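Local coordinates for protein sensor histidine kinase DcuS (Escherichia coli, PDB 3BY8) that senses C4-dicarboxylates such as fumarate and malate through its periplasmic domain and, as a histidine kinase, activates the response regulator DcuR by phosphorylation, at residues L18-T23 with V124-E129; D55-V60 with A104-V109; G42-A47 with P72-I77; V60-Q65 with Q79-D84. All coordinates share one frame; numbering follows the deposited sequence.

Contact 1: residues L18-T23 with V124-E129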
loop_
_atom_site.group_PDB
_atom_site.type_symbol
_atom_site.label_atom_id
_atom_site.label_comp_id
_atom_site.label_asym_id
_atom_site.label_seq_id
_atom_site.Cartn_x
_atom_site.Cartn_y
_atom_site.Cartn_z
ATOM N N LEU A 18 7.322 -2.326 4.506
ATOM C CA LEU A 18 6.699 -1.520 5.544
ATOM C C LEU A 18 7.377 -0.148 5.689
ATOM O O LEU A 18 6.708 0.852 5.941
ATOM C CB LEU A 18 6.689 -2.257 6.888
ATOM C CG LEU A 18 5.375 -2.949 7.269
ATOM C CD1 LEU A 18 5.607 -3.686 8.579
ATOM C CD2 LEU A 18 4.221 -1.912 7.396
ATOM N N ALA A 19 8.701 -0.098 5.515
ATOM C CA ALA A 19 9.415 1.173 5.627
ATOM C C ALA A 19 8.940 2.103 4.509
ATOM O O ALA A 19 8.720 3.298 4.729
ATOM C CB ALA A 19 10.913 0.930 5.523
ATOM N N VAL A 20 8.761 1.575 3.306
ATOM C CA VAL A 20 8.225 2.382 2.214
ATOM C C VAL A 20 6.805 2.862 2.553
ATOM O O VAL A 20 6.492 4.040 2.391
ATOM C CB VAL A 20 8.195 1.580 0.879
ATOM C CG1 VAL A 20 7.550 2.376 -0.249
ATOM C CG2 VAL A 20 9.644 1.147 0.505
ATOM N N ALA A 21 5.965 1.957 3.061
ATOM C CA ALA A 21 4.584 2.317 3.365
ATOM C C ALA A 21 4.509 3.392 4.431
ATOM O O ALA A 21 3.756 4.347 4.298
ATOM C CB ALA A 21 3.861 1.076 3.813
ATOM N N ARG A 22 5.320 3.259 5.473
ATOM C CA ARG A 22 5.342 4.220 6.570
ATOM C C ARG A 22 5.812 5.578 6.068
ATOM O O ARG A 22 5.284 6.617 6.445
ATOM C CB ARG A 22 6.277 3.735 7.682
ATOM C CG ARG A 22 5.733 2.530 8.441
ATOM C CD ARG A 22 6.849 1.972 9.323
ATOM N NE ARG A 22 6.371 0.901 10.180
ATOM C CZ ARG A 22 7.119 0.275 11.084
ATOM N NH1 ARG A 22 8.398 0.619 11.256
ATOM N NH2 ARG A 22 6.592 -0.702 11.822
ATOM N N THR A 23 6.805 5.566 5.188
ATOM C CA THR A 23 7.301 6.818 4.664
ATOM C C THR A 23 6.204 7.537 3.881
ATOM O O THR A 23 5.963 8.749 4.081
ATOM C CB THR A 23 8.515 6.545 3.779
ATOM O OG1 THR A 23 9.534 5.920 4.566
ATOM C CG2 THR A 23 9.060 7.880 3.219
ATOM N N VAL A 124 -1.921 2.863 3.686
ATOM C CA VAL A 124 -0.995 2.608 2.573
ATOM C C VAL A 124 -0.801 1.082 2.590
ATOM O O VAL A 124 -0.385 0.494 3.600
ATOM C CB VAL A 124 0.394 3.255 2.717
ATOM C CG1 VAL A 124 1.217 2.912 1.485
ATOM C CG2 VAL A 124 0.282 4.770 2.858
ATOM N N ALA A 125 -1.145 0.464 1.453
ATOM C CA ALA A 125 -1.010 -0.978 1.242
ATOM C C ALA A 125 0.083 -1.222 0.190
ATOM O O ALA A 125 0.048 -0.599 -0.878
ATOM C CB ALA A 125 -2.350 -1.551 0.740
ATOM N N ILE A 126 1.022 -2.129 0.465
ATOM C CA ILE A 126 2.112 -2.416 -0.505
ATOM C C ILE A 126 2.292 -3.927 -0.668
ATOM O O ILE A 126 2.231 -4.664 0.310
ATOM C CB ILE A 126 3.447 -1.782 -0.029
ATOM C CG1 ILE A 126 3.283 -0.262 -0.025
ATOM C CG2 ILE A 126 4.624 -2.233 -0.920
ATOM C CD1 ILE A 126 4.597 0.519 0.241
ATOM N N GLY A 127 2.463 -4.379 -1.907
ATOM C CA GLY A 127 2.659 -5.794 -2.136
ATOM C C GLY A 127 3.979 -6.100 -2.828
ATOM O O GLY A 127 4.475 -5.291 -3.632
ATOM N N LEU A 128 4.504 -7.274 -2.505
ATOM C CA LEU A 128 5.738 -7.845 -3.047
ATOM C C LEU A 128 5.249 -9.133 -3.716
ATOM O O LEU A 128 4.647 -9.966 -3.055
ATOM C CB LEU A 128 6.687 -8.256 -1.902
ATOM C CG LEU A 128 7.357 -7.274 -0.932
ATOM C CD1 LEU A 128 7.547 -7.885 0.447
ATOM C CD2 LEU A 128 8.692 -6.875 -1.513
ATOM N N GLU A 129 5.526 -9.311 -5.002
ATOM C CA GLU A 129 5.103 -10.516 -5.719
ATOM C C GLU A 129 5.656 -11.780 -5.034
ATOM O O GLU A 129 6.856 -11.879 -4.764
ATOM C CB GLU A 129 5.591 -10.407 -7.164
ATOM C CG GLU A 129 4.796 -11.197 -8.175
ATOM C CD GLU A 129 5.111 -10.781 -9.606
ATOM O OE1 GLU A 129 4.606 -11.442 -10.540
ATOM O OE2 GLU A 129 5.858 -9.788 -9.795
#
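Ile126, on strand 120-129, drives its side chain into helix 8-25 at Val20 and Ala21, where the long N-terminal helix packs on one face of the antiparallel sheet of this periplasmic Cache domain. The short helical and strand segments run nearly antiparallel, at 154°, with their axes 8.1 Å apart at closest approach. That is close for a helix on a sheet, and alanine at the point of nearest backbone approach allows it: the CA atoms of Ala21 and Val124 are 5.6 Å apart.

From CB of Ile126 the chain leads first to CG1, which sits beside the backbone N (chi1 -64°) and passes 4.1 Å from Ala21 CB. The CG2 branch turns instead toward strand 58-63 and packs on the carbonyl oxygen of Phe58. At the tip, Ile126 CD1 makes the main contacts with the helix, 3.5 Å from Val20 CG1 and 3.7 Å from Ala21 CB, while also lying against the backbone nitrogen of Ala21. The Val20 and Ile126 side chains meet at about a right angle.

Two residues earlier on the strand, Val124 packs next to Ile126 on the same methyl, with Val124 CG1 4.0 Å from Ala21 CB. All four residues are buried; no hydrogen bond joins helix to strand, and the side chains that meet are all apolar. Ala125, between the two, points to the opposite face of the sheet, where it touches Phe58 and Phe81. The remaining branch of Val124, CG2, rests 3.8 Å from the carbonyl oxygen of Ala21.

Contact 2: residues D55-V60 with A104-V109. With LMR ((2S)-2-hydroxybutanedioic acid), chain B.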
loop_
_atom_site.group_PDB
_atom_site.type_symbol
_atom_site.label_atom_id
_atom_site.label_comp_id
_atom_site.label_asym_id
_atom_site.label_seq_id
_atom_site.Cartn_x
_atom_site.Cartn_y
_atom_site.Cartn_z
ATOM N N ASP A 55 11.335 -1.931 -5.973
ATOM C CA ASP A 55 11.048 -3.254 -6.533
ATOM C C ASP A 55 9.823 -3.887 -5.894
ATOM O O ASP A 55 9.873 -4.990 -5.331
ATOM C CB ASP A 55 12.269 -4.174 -6.375
ATOM C CG ASP A 55 12.324 -5.256 -7.450
ATOM O OD1 ASP A 55 13.263 -6.082 -7.425
ATOM O OD2 ASP A 55 11.425 -5.278 -8.324
ATOM N N LEU A 56 8.706 -3.180 -6.020
ATOM C CA LEU A 56 7.459 -3.627 -5.435
ATOM C C LEU A 56 6.383 -3.889 -6.491
ATOM O O LEU A 56 6.382 -3.326 -7.586
ATOM C CB LEU A 56 6.975 -2.566 -4.431
ATOM C CG LEU A 56 7.977 -2.242 -3.312
ATOM C CD1 LEU A 56 7.564 -0.939 -2.617
ATOM C CD2 LEU A 56 8.053 -3.394 -2.306
ATOM N N LEU A 57 5.431 -4.747 -6.141
ATOM C CA LEU A 57 4.345 -5.084 -7.043
ATOM C C LEU A 57 3.269 -4.010 -7.118
ATOM O O LEU A 57 2.704 -3.744 -8.157
ATOM C CB LEU A 57 3.698 -6.413 -6.600
ATOM C CG LEU A 57 2.499 -6.879 -7.437
ATOM C CD1 LEU A 57 2.978 -7.398 -8.812
ATOM C CD2 LEU A 57 1.761 -8.010 -6.709
ATOM N N PHE A 58 2.931 -3.431 -5.973
ATOM C CA PHE A 58 1.925 -2.391 -5.973
ATOM C C PHE A 58 2.009 -1.516 -4.729
ATOM O O PHE A 58 2.483 -1.942 -3.700
ATOM C CB PHE A 58 0.507 -2.997 -6.019
ATOM C CG PHE A 58 0.058 -3.681 -4.729
ATOM C CD1 PHE A 58 -0.435 -2.944 -3.643
ATOM C CD2 PHE A 58 0.056 -5.080 -4.637
ATOM C CE1 PHE A 58 -0.925 -3.595 -2.492
ATOM C CE2 PHE A 58 -0.441 -5.736 -3.480
ATOM C CZ PHE A 58 -0.933 -4.993 -2.411
ATOM N N ILE A 59 1.578 -0.268 -4.894
ATOM C CA ILE A 59 1.471 0.672 -3.776
ATOM C C ILE A 59 0.085 1.281 -3.925
ATOM O O ILE A 59 -0.181 2.077 -4.832
ATOM C CB ILE A 59 2.544 1.782 -3.809
ATOM C CG1 ILE A 59 3.934 1.175 -3.607
ATOM C CG2 ILE A 59 2.218 2.796 -2.698
ATOM C CD1 ILE A 59 5.050 2.238 -3.509
ATOM N N VAL A 60 -0.831 0.857 -3.053
ATOM C CA VAL A 60 -2.206 1.294 -3.082
ATOM C C VAL A 60 -2.588 2.080 -1.816
ATOM O O VAL A 60 -2.605 1.544 -0.722
ATOM C CB VAL A 60 -3.127 0.052 -3.208
ATOM C CG1 VAL A 60 -4.599 0.413 -2.971
ATOM C CG2 VAL A 60 -2.942 -0.555 -4.594
ATOM N N ALA A 104 -0.924 -10.199 -9.143
ATOM C CA ALA A 104 -0.423 -11.507 -8.753
ATOM C C ALA A 104 -0.487 -11.677 -7.233
ATOM O O ALA A 104 -0.605 -10.704 -6.466
ATOM C CB ALA A 104 1.015 -11.670 -9.213
ATOM N N GLN A 105 -0.422 -12.932 -6.798
ATOM C CA GLN A 105 -0.382 -13.300 -5.389
ATOM C C GLN A 105 0.845 -12.618 -4.809
ATOM O O GLN A 105 1.932 -12.587 -5.435
ATOM C CB GLN A 105 -0.281 -14.802 -5.269
ATOM C CG GLN A 105 -1.553 -15.477 -5.719
ATOM C CD GLN A 105 -1.469 -16.966 -5.560
ATOM O OE1 GLN A 105 -2.471 -17.687 -5.662
ATOM N NE2 GLN A 105 -0.258 -17.447 -5.307
ATOM N N ALA A 106 0.677 -12.096 -3.602
ATOM C CA ALA A 106 1.706 -11.284 -2.998
ATOM C C ALA A 106 1.806 -11.304 -1.497
ATOM O O ALA A 106 0.859 -11.670 -0.809
ATOM C CB ALA A 106 1.457 -9.839 -3.427
ATOM N N LEU A 107 2.985 -10.904 -1.019
ATOM C CA LEU A 107 3.281 -10.691 0.386
ATOM C C LEU A 107 2.914 -9.206 0.474
ATOM O O LEU A 107 3.463 -8.355 -0.239
ATOM C CB LEU A 107 4.767 -10.892 0.656
ATOM C CG LEU A 107 5.190 -10.560 2.079
ATOM C CD1 LEU A 107 4.445 -11.406 3.078
ATOM C CD2 LEU A 107 6.705 -10.801 2.190
ATOM N N ARG A 108 1.954 -8.910 1.336
ATOM C CA ARG A 108 1.402 -7.566 1.441
ATOM C C ARG A 108 1.499 -6.994 2.831
ATOM O O ARG A 108 1.308 -7.680 3.815
ATOM C CB ARG A 108 -0.069 -7.662 1.013
ATOM C CG ARG A 108 -0.228 -8.167 -0.418
ATOM C CD ARG A 108 -1.445 -9.107 -0.623
ATOM N NE ARG A 108 -2.744 -8.532 -0.240
ATOM C CZ ARG A 108 -3.617 -8.007 -1.084
ATOM N NH1 ARG A 108 -3.381 -7.935 -2.391
ATOM N NH2 ARG A 108 -4.802 -7.615 -0.616
ATOM N N VAL A 109 1.805 -5.700 2.895
ATOM C CA VAL A 109 1.913 -4.993 4.156
ATOM C C VAL A 109 1.013 -3.758 4.136
ATOM O O VAL A 109 0.702 -3.178 3.069
ATOM C CB VAL A 109 3.394 -4.582 4.489
ATOM C CG1 VAL A 109 4.280 -5.845 4.414
ATOM C CG2 VAL A 109 3.917 -3.487 3.555
HETATM C C1 LMR B . -5.985 -4.041 -4.270
HETATM O O1A LMR B . -5.634 -3.001 -4.764
HETATM O O1B LMR B . -7.181 -4.395 -4.338
HETATM C C2 LMR B . -4.912 -5.032 -3.934
HETATM O O2 LMR B . -5.492 -6.356 -3.560
HETATM C C3 LMR B . -3.789 -5.090 -4.987
HETATM C C4 LMR B . -4.220 -6.011 -6.147
HETATM O O4A LMR B . -5.082 -5.617 -6.931
HETATM O O4B LMR B . -3.737 -7.177 -6.235
#
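Leu57 and Phe58 face Ala104, Ala106 and Arg108 across the central strand 120-129 of the Cache-domain sheet, and the ligand pocket opens at one end of this contact. Leu57 and Phe58 both sit opposite Gly127 in a classic beta bulge, and the two side chains point toward strand 106-114.

Walking along 104-109, Ala104 comes first: its carbonyl oxygen lies 3.6 Å from Leu57 CD2, with its methyl group farther off. Ala106, where the strand begins, places CB 3.8 Å from the same Leu57 CD2, so one leucine methyl bridges both alanines. Leu57 reaches them because its CG stands anti to the backbone N (chi1 178°).

Arg108 follows, with its chain bent at chi2 and chi3. Arg108 CG touches the edge of the Phe58 ring, 3.8 Å from Phe58 CZ, and the guanidinium then folds back so that CZ of the phenylalanine lies over one of its faces, the two planes 65° apart. The guanidinium edge is turned to the bound malate: Arg108 NH1 donates to malate hydroxyl O2 at 2.9 Å, and Arg108 NH2 makes a longer, more bent bond to O2 at 3.3 Å. A salt bridge from NE to Asp85 helps fix the group, and NH2 also donates to Lys82 O.

With an alanine at Phe58, the malate methylene is likely to lose the surface it rests on, and Arg108 the ring against which its CG and guanidinium face pack. As it stands, ligand atom C3 sits 3.7 Å above the Phe58 ring, over its centre.

Contact 3: residues G42-A47 with P72-I77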
loop_
_atom_site.group_PDB
_atom_site.type_symbol
_atom_site.label_atom_id
_atom_site.label_comp_id
_atom_site.label_asym_id
_atom_site.label_seq_id
_atom_site.Cartn_x
_atom_site.Cartn_y
_atom_site.Cartn_z
ATOM N N GLY A 42 -2.995 12.950 -7.265
ATOM C CA GLY A 42 -1.598 13.248 -7.534
ATOM C C GLY A 42 -0.851 12.112 -6.858
ATOM O O GLY A 42 0.373 11.958 -6.990
ATOM N N ILE A 43 -1.621 11.304 -6.138
ATOM C CA ILE A 43 -1.119 10.158 -5.397
ATOM C C ILE A 43 -0.628 9.049 -6.336
ATOM O O ILE A 43 0.436 8.466 -6.120
ATOM C CB ILE A 43 -2.235 9.645 -4.449
ATOM C CG1 ILE A 43 -2.639 10.778 -3.490
ATOM C CG2 ILE A 43 -1.754 8.435 -3.677
ATOM C CD1 ILE A 43 -3.799 10.467 -2.571
ATOM N N GLN A 44 -1.389 8.791 -7.398
ATOM C CA GLN A 44 -1.024 7.779 -8.373
ATOM C C GLN A 44 0.415 7.962 -8.869
ATOM O O GLN A 44 1.199 7.015 -8.897
ATOM C CB GLN A 44 -1.996 7.819 -9.550
ATOM C CG GLN A 44 -1.646 6.859 -10.679
ATOM C CD GLN A 44 -1.941 5.399 -10.346
ATOM O OE1 GLN A 44 -2.309 5.056 -9.216
ATOM N NE2 GLN A 44 -1.776 4.531 -11.335
ATOM N N ALA A 45 0.763 9.200 -9.255
ATOM C CA ALA A 45 2.104 9.515 -9.750
ATOM C C ALA A 45 3.232 9.173 -8.778
ATOM O O ALA A 45 4.240 8.560 -9.155
ATOM C CB ALA A 45 2.182 10.996 -10.117
ATOM N N ILE A 46 3.053 9.559 -7.524
ATOM C CA ILE A 46 4.055 9.298 -6.501
ATOM C C ILE A 46 4.140 7.812 -6.189
ATOM O O ILE A 46 5.232 7.245 -6.110
ATOM C CB ILE A 46 3.728 10.071 -5.215
ATOM C CG1 ILE A 46 3.757 11.576 -5.512
ATOM C CG2 ILE A 46 4.712 9.693 -4.109
ATOM C CD1 ILE A 46 3.228 12.424 -4.392
ATOM N N ALA A 47 2.979 7.180 -6.030
ATOM C CA ALA A 47 2.929 5.749 -5.731
ATOM C C ALA A 47 3.668 4.924 -6.796
ATOM O O ALA A 47 4.414 3.996 -6.481
ATOM C CB ALA A 47 1.467 5.285 -5.601
ATOM N N PRO A 72 -1.523 -0.055 -9.735
ATOM C CA PRO A 72 -0.798 -0.157 -11.010
ATOM C C PRO A 72 -1.742 -0.097 -12.212
ATOM O O PRO A 72 -1.331 0.335 -13.290
ATOM C CB PRO A 72 -0.087 -1.499 -10.906
ATOM C CG PRO A 72 0.213 -1.599 -9.447
ATOM C CD PRO A 72 -1.063 -1.091 -8.793
ATOM N N GLU A 73 -2.977 -0.561 -12.026
ATOM C CA GLU A 73 -4.032 -0.526 -13.050
ATOM C C GLU A 73 -4.884 0.686 -12.699
ATOM O O GLU A 73 -5.730 0.644 -11.795
ATOM C CB GLU A 73 -4.873 -1.805 -13.009
ATOM C CG GLU A 73 -4.044 -3.053 -13.262
ATOM C CD GLU A 73 -4.857 -4.336 -13.186
ATOM O OE1 GLU A 73 -6.076 -4.275 -12.889
ATOM O OE2 GLU A 73 -4.252 -5.396 -13.435
ATOM N N ALA A 74 -4.669 1.776 -13.423
ATOM C CA ALA A 74 -5.380 3.016 -13.139
ATOM C C ALA A 74 -6.891 2.907 -13.111
ATOM O O ALA A 74 -7.555 3.666 -12.420
ATOM C CB ALA A 74 -4.948 4.111 -14.111
ATOM N N GLN A 75 -7.458 1.967 -13.859
ATOM C CA GLN A 75 -8.910 1.815 -13.851
ATOM C C GLN A 75 -9.459 1.440 -12.468
ATOM O O GLN A 75 -10.664 1.523 -12.228
ATOM C CB GLN A 75 -9.326 0.719 -14.830
ATOM C CG GLN A 75 -8.798 -0.646 -14.401
ATOM C CD GLN A 75 -9.262 -1.778 -15.287
ATOM O OE1 GLN A 75 -8.800 -2.907 -15.151
ATOM N NE2 GLN A 75 -10.177 -1.481 -16.201
ATOM N N ARG A 76 -8.586 1.024 -11.558
ATOM C CA ARG A 76 -9.069 0.603 -10.242
ATOM C C ARG A 76 -9.115 1.697 -9.206
ATOM O O ARG A 76 -9.574 1.496 -8.077
ATOM C CB ARG A 76 -8.247 -0.584 -9.767
ATOM C CG ARG A 76 -8.403 -1.741 -10.743
ATOM C CD ARG A 76 -7.911 -3.053 -10.221
ATOM N NE ARG A 76 -8.078 -4.095 -11.237
ATOM C CZ ARG A 76 -9.234 -4.667 -11.565
ATOM N NH1 ARG A 76 -10.372 -4.322 -10.969
ATOM N NH2 ARG A 76 -9.245 -5.604 -12.500
ATOM N N ILE A 77 -8.636 2.867 -9.600
ATOM C CA ILE A 77 -8.666 4.017 -8.719
ATOM C C ILE A 77 -10.133 4.395 -8.522
ATOM O O ILE A 77 -10.928 4.405 -9.467
ATOM C CB ILE A 77 -7.875 5.160 -9.336
ATOM C CG1 ILE A 77 -6.421 4.726 -9.458
ATOM C CG2 ILE A 77 -8.016 6.431 -8.492
ATOM C CD1 ILE A 77 -5.537 5.714 -10.126
#
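Gln44 meets Ile77 by van der Waals contact alone: no hydrogen bond or salt bridge spans the two segments. The ethyl end of the isoleucine does the touching, its CD1 lying 3.4 Å from Gln44 OE1 and 3.6 Å from Gln44 CD, while the aliphatic CB and CG pass a little farther away. Gln44 leaves its helix with CG trans to the main-chain nitrogen (chi1 176°) and then bends at chi2, which lays the amide against this methyl. At the margin, Gln44 NE2 is 4.2 Å from Ala74 CB.

The contact ties the first turn of helix 43-53 to the loop that follows strand 58-63 in the Cache domain, close to the malate-binding residues Ser70 and His71.

The polar bonds run beside the interface. Gln44 NE2 donates to the carbonyl oxygen of His71; with an alanine here, that oxygen would probably lose its amide donor and Ile77 CD1 the group it packs on. Within the loop, the short 3-10 segment 74-76 is braced by a salt bridge: Arg76 NE meets Glu73 OE1 at 2.6 Å, nearly along the C-O axis. The arginine also makes a cation-pi contact with Phe102 of the ligand pocket.

Contact 4: residues V60-Q65 with Q79-D84. With LMR ((2S)-2-hydroxybutanedioic acid), chain B.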
loop_
_atom_site.group_PDB
_atom_site.type_symbol
_atom_site.label_atom_id
_atom_site.label_comp_id
_atom_site.label_asym_id
_atom_site.label_seq_id
_atom_site.Cartn_x
_atom_site.Cartn_y
_atom_site.Cartn_z
ATOM N N VAL A 60 -0.831 0.857 -3.053
ATOM C CA VAL A 60 -2.206 1.294 -3.082
ATOM C C VAL A 60 -2.588 2.080 -1.816
ATOM O O VAL A 60 -2.605 1.544 -0.722
ATOM C CB VAL A 60 -3.127 0.052 -3.208
ATOM C CG1 VAL A 60 -4.599 0.413 -2.971
ATOM C CG2 VAL A 60 -2.942 -0.555 -4.594
ATOM N N VAL A 61 -2.885 3.365 -1.989
ATOM C CA VAL A 61 -3.301 4.221 -0.887
ATOM C C VAL A 61 -4.815 4.206 -0.886
ATOM O O VAL A 61 -5.414 4.287 -1.954
ATOM C CB VAL A 61 -2.849 5.660 -1.145
ATOM C CG1 VAL A 61 -3.460 6.619 -0.118
ATOM C CG2 VAL A 61 -1.371 5.713 -1.106
ATOM N N THR A 62 -5.440 4.050 0.277
ATOM C CA THR A 62 -6.894 4.088 0.366
ATOM C C THR A 62 -7.355 5.060 1.447
ATOM O O THR A 62 -6.558 5.487 2.310
ATOM C CB THR A 62 -7.535 2.727 0.739
ATOM O OG1 THR A 62 -7.426 2.493 2.150
ATOM C CG2 THR A 62 -6.872 1.600 -0.012
ATOM N N ASP A 63 -8.638 5.431 1.372
ATOM C CA ASP A 63 -9.243 6.238 2.423
ATOM C C ASP A 63 -9.809 5.264 3.486
ATOM O O ASP A 63 -9.561 4.026 3.417
ATOM C CB ASP A 63 -10.354 7.164 1.877
ATOM C CG ASP A 63 -11.476 6.421 1.172
ATOM O OD1 ASP A 63 -11.769 5.230 1.462
ATOM O OD2 ASP A 63 -12.115 7.095 0.334
ATOM N N MET A 64 -10.581 5.784 4.453
ATOM C CA MET A 64 -11.111 4.949 5.530
ATOM C C MET A 64 -12.252 3.991 5.155
ATOM O O MET A 64 -12.658 3.155 5.954
ATOM C CB MET A 64 -11.506 5.835 6.722
ATOM C CG MET A 64 -10.283 6.525 7.354
ATOM S SD MET A 64 -8.979 5.366 7.944
ATOM C CE MET A 64 -9.925 4.334 9.151
ATOM N N GLN A 65 -12.735 4.111 3.931
ATOM C CA GLN A 65 -13.772 3.212 3.445
ATOM C C GLN A 65 -13.130 2.199 2.489
ATOM O O GLN A 65 -13.821 1.378 1.893
ATOM C CB GLN A 65 -14.858 4.002 2.707
ATOM C CG GLN A 65 -15.776 4.821 3.631
ATOM C CD GLN A 65 -15.072 5.959 4.335
ATOM O OE1 GLN A 65 -14.547 6.872 3.697
ATOM N NE2 GLN A 65 -15.060 5.915 5.661
ATOM N N GLN A 79 -12.271 2.630 -6.709
ATOM C CA GLN A 79 -13.042 1.445 -6.369
ATOM C C GLN A 79 -12.507 0.864 -5.055
ATOM O O GLN A 79 -11.378 1.184 -4.643
ATOM C CB GLN A 79 -12.967 0.418 -7.505
ATOM C CG GLN A 79 -13.488 1.019 -8.820
ATOM C CD GLN A 79 -13.414 0.084 -10.003
ATOM O OE1 GLN A 79 -12.460 -0.680 -10.147
ATOM N NE2 GLN A 79 -14.419 0.154 -10.878
ATOM N N PRO A 80 -13.300 0.016 -4.383
ATOM C CA PRO A 80 -12.866 -0.574 -3.118
ATOM C C PRO A 80 -11.721 -1.556 -3.228
ATOM O O PRO A 80 -11.644 -2.375 -4.155
ATOM C CB PRO A 80 -14.114 -1.282 -2.591
ATOM C CG PRO A 80 -15.253 -0.664 -3.355
ATOM C CD PRO A 80 -14.673 -0.404 -4.710
ATOM N N PHE A 81 -10.832 -1.461 -2.245
ATOM C CA PHE A 81 -9.699 -2.372 -2.135
ATOM C C PHE A 81 -10.204 -3.823 -2.088
ATOM O O PHE A 81 -11.259 -4.098 -1.510
ATOM C CB PHE A 81 -8.967 -2.048 -0.841
ATOM C CG PHE A 81 -7.672 -2.804 -0.668
ATOM C CD1 PHE A 81 -7.632 -4.031 -0.017
ATOM C CD2 PHE A 81 -6.480 -2.294 -1.202
ATOM C CE1 PHE A 81 -6.449 -4.741 0.111
ATOM C CE2 PHE A 81 -5.278 -3.002 -1.081
ATOM C CZ PHE A 81 -5.249 -4.212 -0.435
ATOM N N LYS A 82 -9.461 -4.738 -2.695
ATOM C CA LYS A 82 -9.817 -6.147 -2.656
ATOM C C LYS A 82 -8.827 -6.894 -1.768
ATOM O O LYS A 82 -7.638 -6.927 -2.056
ATOM C CB LYS A 82 -9.817 -6.767 -4.061
ATOM C CG LYS A 82 -10.146 -8.256 -4.009
ATOM C CD LYS A 82 -10.029 -8.940 -5.357
ATOM C CE LYS A 82 -11.263 -8.740 -6.198
ATOM N NZ LYS A 82 -11.166 -9.564 -7.445
ATOM N N GLY A 83 -9.327 -7.478 -0.683
ATOM C CA GLY A 83 -8.492 -8.219 0.241
ATOM C C GLY A 83 -8.870 -7.907 1.672
ATOM O O GLY A 83 -8.870 -6.722 2.070
ATOM N N ASP A 84 -9.175 -8.939 2.463
ATOM C CA ASP A 84 -9.549 -8.702 3.851
ATOM C C ASP A 84 -8.369 -8.312 4.732
ATOM O O ASP A 84 -8.537 -7.891 5.893
ATOM C CB ASP A 84 -10.251 -9.934 4.428
ATOM C CG ASP A 84 -11.646 -10.110 3.854
ATOM O OD1 ASP A 84 -12.218 -9.110 3.350
ATOM O OD2 ASP A 84 -12.153 -11.252 3.924
HETATM C C1 LMR B . -5.985 -4.041 -4.270
HETATM O O1A LMR B . -5.634 -3.001 -4.764
HETATM O O1B LMR B . -7.181 -4.395 -4.338
HETATM C C2 LMR B . -4.912 -5.032 -3.934
HETATM O O2 LMR B . -5.492 -6.356 -3.560
HETATM C C3 LMR B . -3.789 -5.090 -4.987
HETATM C C4 LMR B . -4.220 -6.011 -6.147
HETATM O O4A LMR B . -5.082 -5.617 -6.931
HETATM O O4B LMR B . -3.737 -7.177 -6.235
#
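The malate pocket of the sensor domain gets one wall here, where Val60 and Thr62 on edge strand 58-63 meet Phe81 in the loop that crosses over them. Val60 CG1 comes up to the rim of the phenylalanine ring in its plane, 3.7 Å from Phe81 CD2. Thr62 approaches obliquely with its methyl, CG2 being 4.1 Å from the same Phe81 CD2, and the two side chains cross at about a right angle. The chi1 of Phe81, -173°, brings the ring edge to the strand side chains and one face to the ligand.

On that face, malate C1 rides 3.4 Å above the Phe81 ring plane, toward the rim, so that the carboxylate of C1 is packed on the aromatic surface. Val60 adds its other methyl: Val60 CG2 is 3.6 Å from malate O1A. Strand and loop together form one part of the pocket of this Cache domain.

Polar recognition from this loop comes through the backbone of Lys82. Lys82 N donates to malate O1B at 2.8 Å with an N-H...O angle of 164°, and Lys82 O accepts from malate hydroxyl O2 at 2.7 Å. Arg68 and His71 are among the other ligand partners.

Farther along the chain, Asp63 OD1 accepts from Gln65 N at 2.9 Å, closing an Asx turn, with the donor above the carboxylate plane.

Overall arrangement
All four contacts lie in the one periplasmic Cache domain, around the antiparallel sheet ordered 58-63, 120-129, 106-114, 95-99. Contact 1 joins the N-terminal helix to strand 120-129 and closes the longest loop of chain, with the other three nested inside it. Contact 4 is nested in turn within contact 2, whereas contact 3 alternates along the chain with both. Contacts 1 and 2 have centres 8 Å apart and touch through the sheet; the centres of the remaining pairs are 13 to 15 Å apart. Contacts 2 and 4 share Val60 and both touch malate, so strand 58-63 links the helix-backed core to the ligand site, while contact 3 flanks it at the surface.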